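Local coordinates for conserved domain protein (PDB 3PNN) that probably acts as a glycosyltransferase, forming glycosidic linkages on an alpha/beta/alpha framework resembling a Rossmann fold, at residues K145-V156 / V213-Y224; L160-V170 / V182-R190. All coordinates share one frame; numbering follows the deposited sequence.

Interaction 1: residues K145-V156 / V213-Y224; sequences KQGEYCMVGYRV and VSMNMWGFTPDY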
loop_
_atom_site.group_PDB
_atom_site.type_symbol
_atom_site.label_atom_id
_atom_site.label_comp_id
_atom_site.label_asym_id
_atom_site.label_seq_id
_atom_site.Cartn_x
_atom_site.Cartn_y
_atom_site.Cartn_z
ATOM N N LYS A 145 11.099 14.659 -11.693
ATOM C CA LYS A 145 10.655 13.912 -12.879
ATOM C C LYS A 145 9.124 13.830 -13.003
ATOM O O LYS A 145 8.395 14.091 -12.041
ATOM C CB LYS A 145 11.304 12.522 -12.937
ATOM C CG LYS A 145 12.827 12.580 -13.118
ATOM C CD LYS A 145 13.428 11.199 -13.279
ATOM C CE LYS A 145 14.948 11.263 -13.370
ATOM N NZ LYS A 145 15.393 12.218 -14.422
ATOM N N GLN A 146 8.652 13.493 -14.199
ATOM C CA GLN A 146 7.218 13.339 -14.467
ATOM C C GLN A 146 7.013 11.953 -15.062
ATOM O O GLN A 146 7.661 11.600 -16.045
ATOM C CB GLN A 146 6.737 14.401 -15.481
ATOM C CG GLN A 146 5.271 14.242 -15.974
ATOM C CD GLN A 146 4.980 14.982 -17.304
ATOM O OE1 GLN A 146 5.687 14.809 -18.292
ATOM N NE2 GLN A 146 3.941 15.803 -17.315
ATOM N N GLY A 147 6.127 11.159 -14.475
ATOM C CA GLY A 147 5.723 9.915 -15.113
ATOM C C GLY A 147 6.777 8.818 -15.042
ATOM O O GLY A 147 6.715 7.845 -15.798
ATOM N N GLU A 148 7.746 8.971 -14.139
ATOM C CA GLU A 148 8.722 7.904 -13.861
ATOM C C GLU A 148 8.549 7.417 -12.421
ATOM O O GLU A 148 8.918 8.109 -11.473
ATOM C CB GLU A 148 10.160 8.386 -14.120
ATOM C CG GLU A 148 10.315 8.952 -15.535
ATOM C CD GLU A 148 11.750 9.305 -15.902
ATOM O OE1 GLU A 148 12.671 8.539 -15.542
ATOM O OE2 GLU A 148 11.942 10.349 -16.568
ATOM N N TYR A 149 7.948 6.239 -12.275
ATOM C CA TYR A 149 7.546 5.715 -10.967
ATOM C C TYR A 149 8.221 4.371 -10.717
ATOM O O TYR A 149 9.037 3.919 -11.537
ATOM C CB TYR A 149 6.030 5.506 -10.941
ATOM C CG TYR A 149 5.202 6.715 -11.356
ATOM C CD1 TYR A 149 5.593 8.003 -11.021
ATOM C CD2 TYR A 149 4.002 6.552 -12.056
ATOM C CE1 TYR A 149 4.817 9.116 -11.377
ATOM C CE2 TYR A 149 3.210 7.658 -12.412
ATOM C CZ TYR A 149 3.629 8.934 -12.070
ATOM O OH TYR A 149 2.874 10.030 -12.432
ATOM N N CYS A 150 7.876 3.727 -9.600
ATOM C CA CYS A 150 8.411 2.404 -9.289
ATOM C C CYS A 150 7.465 1.612 -8.385
ATOM O O CYS A 150 6.486 2.140 -7.840
ATOM C CB CYS A 150 9.798 2.517 -8.646
ATOM S SG CYS A 150 9.790 3.339 -7.003
HETATM N N MSE A 151 7.737 0.322 -8.247
HETATM C CA MSE A 151 7.035 -0.481 -7.253
HETATM C C MSE A 151 7.995 -1.533 -6.760
HETATM O O MSE A 151 8.919 -1.907 -7.476
HETATM C CB MSE A 151 5.760 -1.150 -7.800
HETATM C CG MSE A 151 5.926 -2.106 -8.962
HETATM SE SE MSE A 151 4.413 -3.412 -9.090
HETATM C CE MSE A 151 5.310 -4.934 -8.242
ATOM N N VAL A 152 7.780 -1.992 -5.533
ATOM C CA VAL A 152 8.653 -3.012 -4.970
ATOM C C VAL A 152 7.956 -4.337 -5.216
ATOM O O VAL A 152 6.844 -4.573 -4.738
ATOM C CB VAL A 152 8.923 -2.776 -3.480
ATOM C CG1 VAL A 152 9.748 -3.952 -2.890
ATOM C CG2 VAL A 152 9.687 -1.456 -3.287
ATOM N N GLY A 153 8.586 -5.176 -6.027
ATOM C CA GLY A 153 7.997 -6.454 -6.374
ATOM C C GLY A 153 8.297 -7.520 -5.335
ATOM O O GLY A 153 9.382 -7.536 -4.744
ATOM N N TYR A 154 7.322 -8.395 -5.111
ATOM C CA TYR A 154 7.498 -9.609 -4.318
ATOM C C TYR A 154 7.194 -10.825 -5.203
ATOM O O TYR A 154 6.657 -10.669 -6.296
ATOM C CB TYR A 154 6.590 -9.561 -3.092
ATOM C CG TYR A 154 7.045 -8.487 -2.125
ATOM C CD1 TYR A 154 7.939 -8.791 -1.098
ATOM C CD2 TYR A 154 6.635 -7.163 -2.281
ATOM C CE1 TYR A 154 8.388 -7.816 -0.222
ATOM C CE2 TYR A 154 7.087 -6.171 -1.413
ATOM C CZ TYR A 154 7.958 -6.506 -0.384
ATOM O OH TYR A 154 8.416 -5.524 0.475
ATOM N N ARG A 155 7.549 -12.026 -4.746
ATOM C CA ARG A 155 7.269 -13.237 -5.523
ATOM C C ARG A 155 6.004 -13.907 -4.979
ATOM O O ARG A 155 5.882 -14.121 -3.782
ATOM C CB ARG A 155 8.461 -14.207 -5.488
ATOM C CG ARG A 155 9.693 -13.722 -6.283
ATOM C CD ARG A 155 10.721 -12.969 -5.426
ATOM N NE ARG A 155 11.860 -12.506 -6.234
ATOM C CZ ARG A 155 12.860 -13.292 -6.637
ATOM N NH1 ARG A 155 12.867 -14.576 -6.297
ATOM N NH2 ARG A 155 13.856 -12.798 -7.373
ATOM N N VAL A 156 5.065 -14.223 -5.867
ATOM C CA VAL A 156 3.747 -14.685 -5.430
ATOM C C VAL A 156 3.821 -15.894 -4.505
ATOM O O VAL A 156 3.074 -15.972 -3.523
ATOM C CB VAL A 156 2.818 -14.988 -6.620
ATOM C CG1 VAL A 156 3.327 -16.202 -7.420
ATOM C CG2 VAL A 156 1.384 -15.219 -6.120
ATOM N N VAL A 213 4.478 -9.959 -7.984
ATOM C CA VAL A 213 3.197 -9.373 -7.574
ATOM C C VAL A 213 3.417 -8.047 -6.885
ATOM O O VAL A 213 4.485 -7.800 -6.306
ATOM C CB VAL A 213 2.375 -10.299 -6.634
ATOM C CG1 VAL A 213 1.858 -11.512 -7.405
ATOM C CG2 VAL A 213 3.201 -10.724 -5.425
ATOM N N SER A 214 2.404 -7.190 -6.965
ATOM C CA SER A 214 2.363 -5.970 -6.175
ATOM C C SER A 214 1.812 -6.287 -4.787
ATOM O O SER A 214 0.880 -7.086 -4.655
ATOM C CB SER A 214 1.463 -4.928 -6.856
ATOM O OG SER A 214 1.184 -3.852 -5.971
HETATM N N MSE A 215 2.390 -5.674 -3.754
HETATM C CA MSE A 215 1.824 -5.732 -2.398
HETATM C C MSE A 215 1.461 -4.315 -1.955
HETATM O O MSE A 215 1.403 -4.006 -0.752
HETATM C CB MSE A 215 2.796 -6.389 -1.396
HETATM C CG MSE A 215 3.180 -7.829 -1.774
HETATM SE SE MSE A 215 1.620 -9.008 -1.932
HETATM C CE MSE A 215 1.071 -9.030 -0.080
ATOM N N ASN A 216 1.200 -3.467 -2.944
ATOM C CA ASN A 216 0.819 -2.068 -2.723
ATOM C C ASN A 216 1.930 -1.229 -2.083
ATOM O O ASN A 216 1.654 -0.348 -1.268
ATOM C CB ASN A 216 -0.469 -1.962 -1.901
ATOM C CG ASN A 216 -1.533 -1.104 -2.579
ATOM O OD1 ASN A 216 -1.553 -0.963 -3.808
ATOM N ND2 ASN A 216 -2.444 -0.541 -1.775
HETATM N N MSE A 217 3.181 -1.511 -2.445
HETATM C CA MSE A 217 4.301 -0.641 -2.083
HETATM C C MSE A 217 4.780 0.064 -3.350
HETATM O O MSE A 217 5.438 -0.551 -4.190
HETATM C CB MSE A 217 5.445 -1.457 -1.455
HETATM C CG MSE A 217 6.700 -0.637 -1.102
HETATM SE SE MSE A 217 7.963 -1.718 -0.012
HETATM C CE MSE A 217 8.156 -0.517 1.504
ATOM N N TRP A 218 4.447 1.350 -3.490
ATOM C CA TRP A 218 4.716 2.095 -4.729
ATOM C C TRP A 218 5.616 3.280 -4.446
ATOM O O TRP A 218 5.683 3.752 -3.307
ATOM C CB TRP A 218 3.408 2.673 -5.257
ATOM C CG TRP A 218 2.364 1.671 -5.552
ATOM C CD1 TRP A 218 1.351 1.258 -4.733
ATOM C CD2 TRP A 218 2.211 0.965 -6.779
ATOM N NE1 TRP A 218 0.575 0.325 -5.387
ATOM C CE2 TRP A 218 1.090 0.125 -6.643
ATOM C CE3 TRP A 218 2.925 0.955 -7.986
ATOM C CZ2 TRP A 218 0.660 -0.723 -7.669
ATOM C CZ3 TRP A 218 2.487 0.119 -9.017
ATOM C CH2 TRP A 218 1.371 -0.711 -8.843
ATOM N N GLY A 219 6.265 3.792 -5.487
ATOM C CA GLY A 219 6.993 5.054 -5.411
ATOM C C GLY A 219 6.516 5.983 -6.522
ATOM O O GLY A 219 6.541 5.605 -7.695
ATOM N N PHE A 220 6.081 7.187 -6.157
ATOM C CA PHE A 220 5.513 8.138 -7.125
ATOM C C PHE A 220 6.164 9.511 -7.004
ATOM O O PHE A 220 6.891 9.790 -6.040
ATOM C CB PHE A 220 4.000 8.312 -6.904
ATOM C CG PHE A 220 3.170 7.055 -7.130
ATOM C CD1 PHE A 220 3.136 6.427 -8.370
ATOM C CD2 PHE A 220 2.390 6.536 -6.100
ATOM C CE1 PHE A 220 2.358 5.290 -8.573
ATOM C CE2 PHE A 220 1.609 5.403 -6.294
ATOM C CZ PHE A 220 1.586 4.784 -7.541
ATOM N N THR A 221 5.889 10.370 -7.982
ATOM C CA THR A 221 6.193 11.791 -7.881
ATOM C C THR A 221 4.856 12.521 -7.900
ATOM O O THR A 221 3.844 11.937 -8.265
ATOM C CB THR A 221 7.098 12.271 -9.043
ATOM O OG1 THR A 221 6.588 11.782 -10.290
ATOM C CG2 THR A 221 8.523 11.728 -8.866
ATOM N N PRO A 222 4.838 13.805 -7.510
ATOM C CA PRO A 222 3.525 14.448 -7.298
ATOM C C PRO A 222 2.642 14.587 -8.546
ATOM O O PRO A 222 1.423 14.779 -8.400
ATOM C CB PRO A 222 3.891 15.816 -6.700
ATOM C CG PRO A 222 5.229 15.542 -5.983
ATOM C CD PRO A 222 5.945 14.582 -6.926
ATOM N N ASP A 223 3.211 14.490 -9.747
ATOM C CA ASP A 223 2.368 14.527 -10.955
ATOM C C ASP A 223 1.364 13.374 -10.917
ATOM O O ASP A 223 0.344 13.404 -11.587
ATOM C CB ASP A 223 3.211 14.433 -12.229
ATOM C CG ASP A 223 4.304 13.389 -12.121
ATOM O OD1 ASP A 223 4.156 12.291 -12.717
ATOM O OD2 ASP A 223 5.306 13.662 -11.428
ATOM N N TYR A 224 1.675 12.346 -10.141
ATOM C CA TYR A 224 0.758 11.222 -9.997
ATOM C C TYR A 224 -0.596 11.679 -9.454
ATOM O O TYR A 224 -1.636 11.144 -9.828
ATOM C CB TYR A 224 1.352 10.114 -9.098
ATOM C CG TYR A 224 0.439 8.892 -9.041
ATOM C CD1 TYR A 224 0.315 8.052 -10.143
ATOM C CD2 TYR A 224 -0.302 8.592 -7.900
ATOM C CE1 TYR A 224 -0.522 6.943 -10.118
ATOM C CE2 TYR A 224 -1.160 7.467 -7.863
ATOM C CZ TYR A 224 -1.243 6.652 -8.975
ATOM O OH TYR A 224 -2.065 5.549 -8.982
HETATM O O HOH W 1 8.486 10.770 -12.158
HETATM O O HOH W 2 4.384 -3.741 -4.210
#
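D223 OD1 is gripped by two donors that arrive from opposite faces of its carboxylate, each well out of plane: Y149 OH at 2.6 Å and the backbone N of G147 at 2.9 Å. OD2 is taken separately, on its syn side, by T221 OG1 at 2.5 Å. The D223 chi1 of 43° sets CG between its own N and carbonyl carbon, turning the carboxylate toward the loop at G147 and the Y149 hydroxyl at the start of strand 148-155. The Y149 ring is fixed from more sides: F220 drives CD1 edge-on against one face, 3.6 Å from Y149 CG with the planes at 85°, Y224 adds an offset T-shaped contact, and G147 C covers the opposite face. Y224 OH meanwhile bonds to N104.

Beyond this cluster, strands 148-155 and 217-220 run antiparallel, 164° between their directions. C150 and G219 form a hydrogen-bonded pair, C150 SG resting 3.6 Å from G219 CA. M151 lies alongside W218, with M151 CB 3.5 Å from W218 CE3. The M151 selenium makes an oblique Met-aromatic contact. At the corner around N216, water 2 links V152 O to the N atoms of M215 and M217; pairing resumes with V213 N and Y154 O, 2.8 Å apart. Apolar side-chain packing thus lies over backbone-paired strands, while the D223 carboxylate holds the T221-D223 turn to G147 and Y149.

Interaction 2: residues L160-V170 / V182-R190; sequences LSESGGVSRGV and VVERTGIER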
loop_
_atom_site.group_PDB
_atom_site.type_symbol
_atom_site.label_atom_id
_atom_site.label_comp_id
_atom_site.label_asym_id
_atom_site.label_seq_id
_atom_site.Cartn_x
_atom_site.Cartn_y
_atom_site.Cartn_z
ATOM N N LEU A 160 1.521 -16.505 -0.137
ATOM C CA LEU A 160 0.271 -17.259 -0.073
ATOM C C LEU A 160 -0.101 -17.598 1.368
ATOM O O LEU A 160 0.706 -17.426 2.278
ATOM C CB LEU A 160 0.381 -18.541 -0.898
ATOM C CG LEU A 160 0.909 -18.310 -2.315
ATOM C CD1 LEU A 160 1.101 -19.651 -3.015
ATOM C CD2 LEU A 160 -0.020 -17.400 -3.104
ATOM N N SER A 161 -1.330 -18.061 1.565
ATOM C CA SER A 161 -1.777 -18.535 2.872
ATOM C C SER A 161 -2.239 -19.986 2.804
ATOM O O SER A 161 -2.926 -20.385 1.863
ATOM C CB SER A 161 -2.919 -17.669 3.409
ATOM O OG SER A 161 -3.514 -18.294 4.549
ATOM N N GLU A 162 -1.868 -20.774 3.805
ATOM C CA GLU A 162 -2.353 -22.148 3.887
ATOM C C GLU A 162 -3.832 -22.224 4.280
ATOM O O GLU A 162 -4.423 -23.301 4.261
ATOM C CB GLU A 162 -1.517 -22.962 4.875
ATOM C CG GLU A 162 -0.084 -23.195 4.425
ATOM C CD GLU A 162 0.633 -24.229 5.273
ATOM O OE1 GLU A 162 0.089 -25.341 5.443
ATOM O OE2 GLU A 162 1.744 -23.928 5.761
ATOM N N SER A 163 -4.427 -21.084 4.625
ATOM C CA SER A 163 -5.803 -21.068 5.140
ATOM C C SER A 163 -6.869 -20.745 4.090
ATOM O O SER A 163 -8.068 -20.904 4.336
ATOM C CB SER A 163 -5.916 -20.097 6.318
ATOM O OG SER A 163 -5.177 -20.581 7.431
ATOM N N GLY A 164 -6.441 -20.286 2.923
ATOM C CA GLY A 164 -7.379 -19.924 1.874
ATOM C C GLY A 164 -6.727 -19.084 0.796
ATOM O O GLY A 164 -5.518 -18.846 0.825
ATOM N N GLY A 165 -7.530 -18.619 -0.154
ATOM C CA GLY A 165 -7.008 -17.845 -1.261
ATOM C C GLY A 165 -6.633 -16.434 -0.879
ATOM O O GLY A 165 -7.166 -15.876 0.085
ATOM N N VAL A 166 -5.707 -15.852 -1.634
ATOM C CA VAL A 166 -5.345 -14.460 -1.440
ATOM C C VAL A 166 -5.569 -13.663 -2.717
ATOM O O VAL A 166 -5.665 -14.226 -3.802
ATOM C CB VAL A 166 -3.883 -14.298 -0.973
ATOM C CG1 VAL A 166 -3.683 -15.000 0.371
ATOM C CG2 VAL A 166 -2.917 -14.849 -2.017
ATOM N N SER A 167 -5.656 -12.350 -2.573
ATOM C CA SER A 167 -5.831 -11.467 -3.706
ATOM C C SER A 167 -4.537 -10.688 -3.903
ATOM O O SER A 167 -4.009 -10.097 -2.961
ATOM C CB SER A 167 -7.014 -10.529 -3.454
ATOM O OG SER A 167 -7.170 -9.596 -4.503
ATOM N N ARG A 168 -4.018 -10.703 -5.131
ATOM C CA ARG A 168 -2.714 -10.113 -5.431
ATOM C C ARG A 168 -2.750 -9.338 -6.746
ATOM O O ARG A 168 -3.422 -9.746 -7.689
ATOM C CB ARG A 168 -1.653 -11.218 -5.529
ATOM C CG ARG A 168 -1.472 -12.036 -4.268
ATOM C CD ARG A 168 -0.727 -11.227 -3.217
ATOM N NE ARG A 168 -0.599 -11.921 -1.935
ATOM C CZ ARG A 168 -1.273 -11.584 -0.833
ATOM N NH1 ARG A 168 -2.141 -10.572 -0.861
ATOM N NH2 ARG A 168 -1.079 -12.253 0.302
ATOM N N GLY A 169 -2.034 -8.222 -6.805
ATOM C CA GLY A 169 -1.825 -7.542 -8.072
ATOM C C GLY A 169 -0.818 -8.322 -8.900
ATOM O O GLY A 169 0.389 -8.246 -8.653
ATOM N N VAL A 170 -1.303 -9.076 -9.883
ATOM C CA VAL A 170 -0.417 -9.901 -10.702
ATOM C C VAL A 170 0.221 -9.058 -11.802
ATOM O O VAL A 170 -0.475 -8.405 -12.585
ATOM C CB VAL A 170 -1.160 -11.112 -11.304
ATOM C CG1 VAL A 170 -0.242 -11.871 -12.245
ATOM C CG2 VAL A 170 -1.650 -12.031 -10.187
ATOM N N VAL A 182 -0.661 -4.604 -14.712
ATOM C CA VAL A 182 -0.968 -5.127 -13.396
ATOM C C VAL A 182 -2.483 -5.243 -13.234
ATOM O O VAL A 182 -3.237 -4.314 -13.553
ATOM C CB VAL A 182 -0.319 -4.269 -12.277
ATOM C CG1 VAL A 182 -0.729 -2.801 -12.408
ATOM C CG2 VAL A 182 -0.667 -4.818 -10.909
ATOM N N VAL A 183 -2.929 -6.405 -12.781
ATOM C CA VAL A 183 -4.358 -6.645 -12.616
ATOM C C VAL A 183 -4.624 -7.447 -11.344
ATOM O O VAL A 183 -4.032 -8.511 -11.125
ATOM C CB VAL A 183 -4.952 -7.404 -13.818
ATOM C CG1 VAL A 183 -4.739 -6.621 -15.117
ATOM C CG2 VAL A 183 -4.336 -8.786 -13.918
ATOM N N GLU A 184 -5.522 -6.929 -10.510
ATOM C CA GLU A 184 -5.873 -7.588 -9.256
ATOM C C GLU A 184 -6.560 -8.921 -9.524
ATOM O O GLU A 184 -7.576 -8.973 -10.220
ATOM C CB GLU A 184 -6.790 -6.687 -8.421
ATOM C CG GLU A 184 -6.956 -7.140 -6.975
ATOM C CD GLU A 184 -5.703 -6.917 -6.139
ATOM O OE1 GLU A 184 -4.962 -5.948 -6.410
ATOM O OE2 GLU A 184 -5.464 -7.708 -5.203
ATOM N N ARG A 185 -5.998 -9.996 -8.983
ATOM C CA ARG A 185 -6.595 -11.324 -9.109
ATOM C C ARG A 185 -6.910 -11.883 -7.724
ATOM O O ARG A 185 -6.056 -11.855 -6.834
ATOM C CB ARG A 185 -5.640 -12.282 -9.821
ATOM C CG ARG A 185 -5.193 -11.816 -11.204
ATOM C CD ARG A 185 -6.363 -11.715 -12.177
ATOM N NE ARG A 185 -5.898 -11.448 -13.532
ATOM C CZ ARG A 185 -6.691 -11.340 -14.595
ATOM N NH1 ARG A 185 -8.007 -11.474 -14.464
ATOM N NH2 ARG A 185 -6.168 -11.096 -15.794
ATOM N N THR A 186 -8.128 -12.392 -7.544
ATOM C CA THR A 186 -8.531 -12.979 -6.264
ATOM C C THR A 186 -8.414 -14.494 -6.298
ATOM O O THR A 186 -8.328 -15.095 -7.368
ATOM C CB THR A 186 -9.995 -12.635 -5.891
ATOM O OG1 THR A 186 -10.878 -13.134 -6.901
ATOM C CG2 THR A 186 -10.189 -11.135 -5.743
ATOM N N GLY A 187 -8.400 -15.104 -5.117
ATOM C CA GLY A 187 -8.495 -16.548 -4.991
ATOM C C GLY A 187 -7.249 -17.340 -5.330
ATOM O O GLY A 187 -7.333 -18.536 -5.624
ATOM N N ILE A 188 -6.093 -16.684 -5.290
ATOM C CA ILE A 188 -4.837 -17.356 -5.600
ATOM C C ILE A 188 -4.468 -18.336 -4.492
ATOM O O ILE A 188 -4.333 -17.957 -3.325
ATOM C CB ILE A 188 -3.682 -16.350 -5.786
ATOM C CG1 ILE A 188 -4.080 -15.259 -6.782
ATOM C CG2 ILE A 188 -2.402 -17.079 -6.220
ATOM C CD1 ILE A 188 -3.092 -14.109 -6.863
ATOM N N GLU A 189 -4.296 -19.595 -4.869
ATOM C CA GLU A 189 -3.941 -20.640 -3.921
ATOM C C GLU A 189 -2.955 -21.606 -4.549
ATOM O O GLU A 189 -2.992 -21.846 -5.758
ATOM C CB GLU A 189 -5.182 -21.440 -3.506
ATOM C CG GLU A 189 -6.149 -20.722 -2.594
ATOM C CD GLU A 189 -7.248 -21.646 -2.081
ATOM O OE1 GLU A 189 -8.303 -21.741 -2.745
ATOM O OE2 GLU A 189 -7.051 -22.281 -1.020
ATOM N N ARG A 190 -2.088 -22.185 -3.727
ATOM C CA ARG A 190 -1.283 -23.296 -4.194
ATOM C C ARG A 190 -2.065 -24.559 -3.901
ATOM O O ARG A 190 -2.172 -24.984 -2.747
ATOM C CB ARG A 190 0.086 -23.352 -3.513
ATOM C CG ARG A 190 1.005 -24.403 -4.128
ATOM C CD ARG A 190 2.326 -24.542 -3.393
ATOM N NE ARG A 190 3.175 -23.361 -3.522
ATOM C CZ ARG A 190 3.364 -22.463 -2.557
ATOM N NH1 ARG A 190 4.157 -21.421 -2.768
ATOM N NH2 ARG A 190 2.764 -22.606 -1.378
HETATM O O HOH W 3 -3.240 -18.769 -0.719
HETATM O O HOH W 4 -1.983 -21.403 -0.971
#
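S167 places OG opposite its own N (chi1 177°), while E184 starts out the same way (chi1 -167°) and then folds back at chi2, 72°; together these torsions bring the hydroxyl and carboxylate into contact on one side of a beta hairpin. S167 OG donates at 2.6 Å to E184 OE2, on the anti lone pair of that oxygen, away from OE1. The hairpin strands, 166-173 and 179-191, are antiparallel, and three hydrogen-bonded pairs establish the register: V166 with I188, R168 with R185, and V170 with V183.

Between the first two pairs the register slips by one residue. G187 and I188 both face V166, G187 has a positive phi, and I188 N bonds to V166 O at 2.9 Å: the evidence for a G1 beta bulge.

On the face opposite E184, I188 reaches along the hairpin with CD1, 3.5 Å from R168 CB. The L160 and I188 side chains cross at about a right angle, with I188 CG2 3.9 Å from L160 CD2. V170 CG2 meets R185 CG at 3.7 Å. I195 and F197 of strand 194-198 also pack on I188, adding to its packing on this face. The R168 guanidinium has V166 CB over the centre of one face; it bonds through NH2 to T159 O and makes a cation-pi contact with W273. R185 NH1 is salt-bridged to E200.

Water 4 joins the loop to the partner strand, accepting from R190 N and donating to S161 O. R190 NH1 forms a salt bridge with E209. L160 CD1 lies over one face of the R190 guanidinium, toward its rim, 3.5 Å from R190 NH1.

The centres of interactions 1 and 2 are about 20 Å apart, yet their elements adjoin. Strand 148-155 is followed in the chain by the hairpin of strands 166-173 and 179-191, and the chain then returns through 213-224, so interaction 2 is nested within the loop closed by interaction 1. A probable hydrogen bond from S214 N to G169 O, 2.8 Å, marks the join, and M215 SE packs on R168 CD. Strand 148-155 pairs with both 212-215 and 217-220, on either side of the corner at N216, and 217-220 pairs with 118-122. Strand pairing thus runs from the hairpin through 212-215 and 148-155 to the Rossmann-like part.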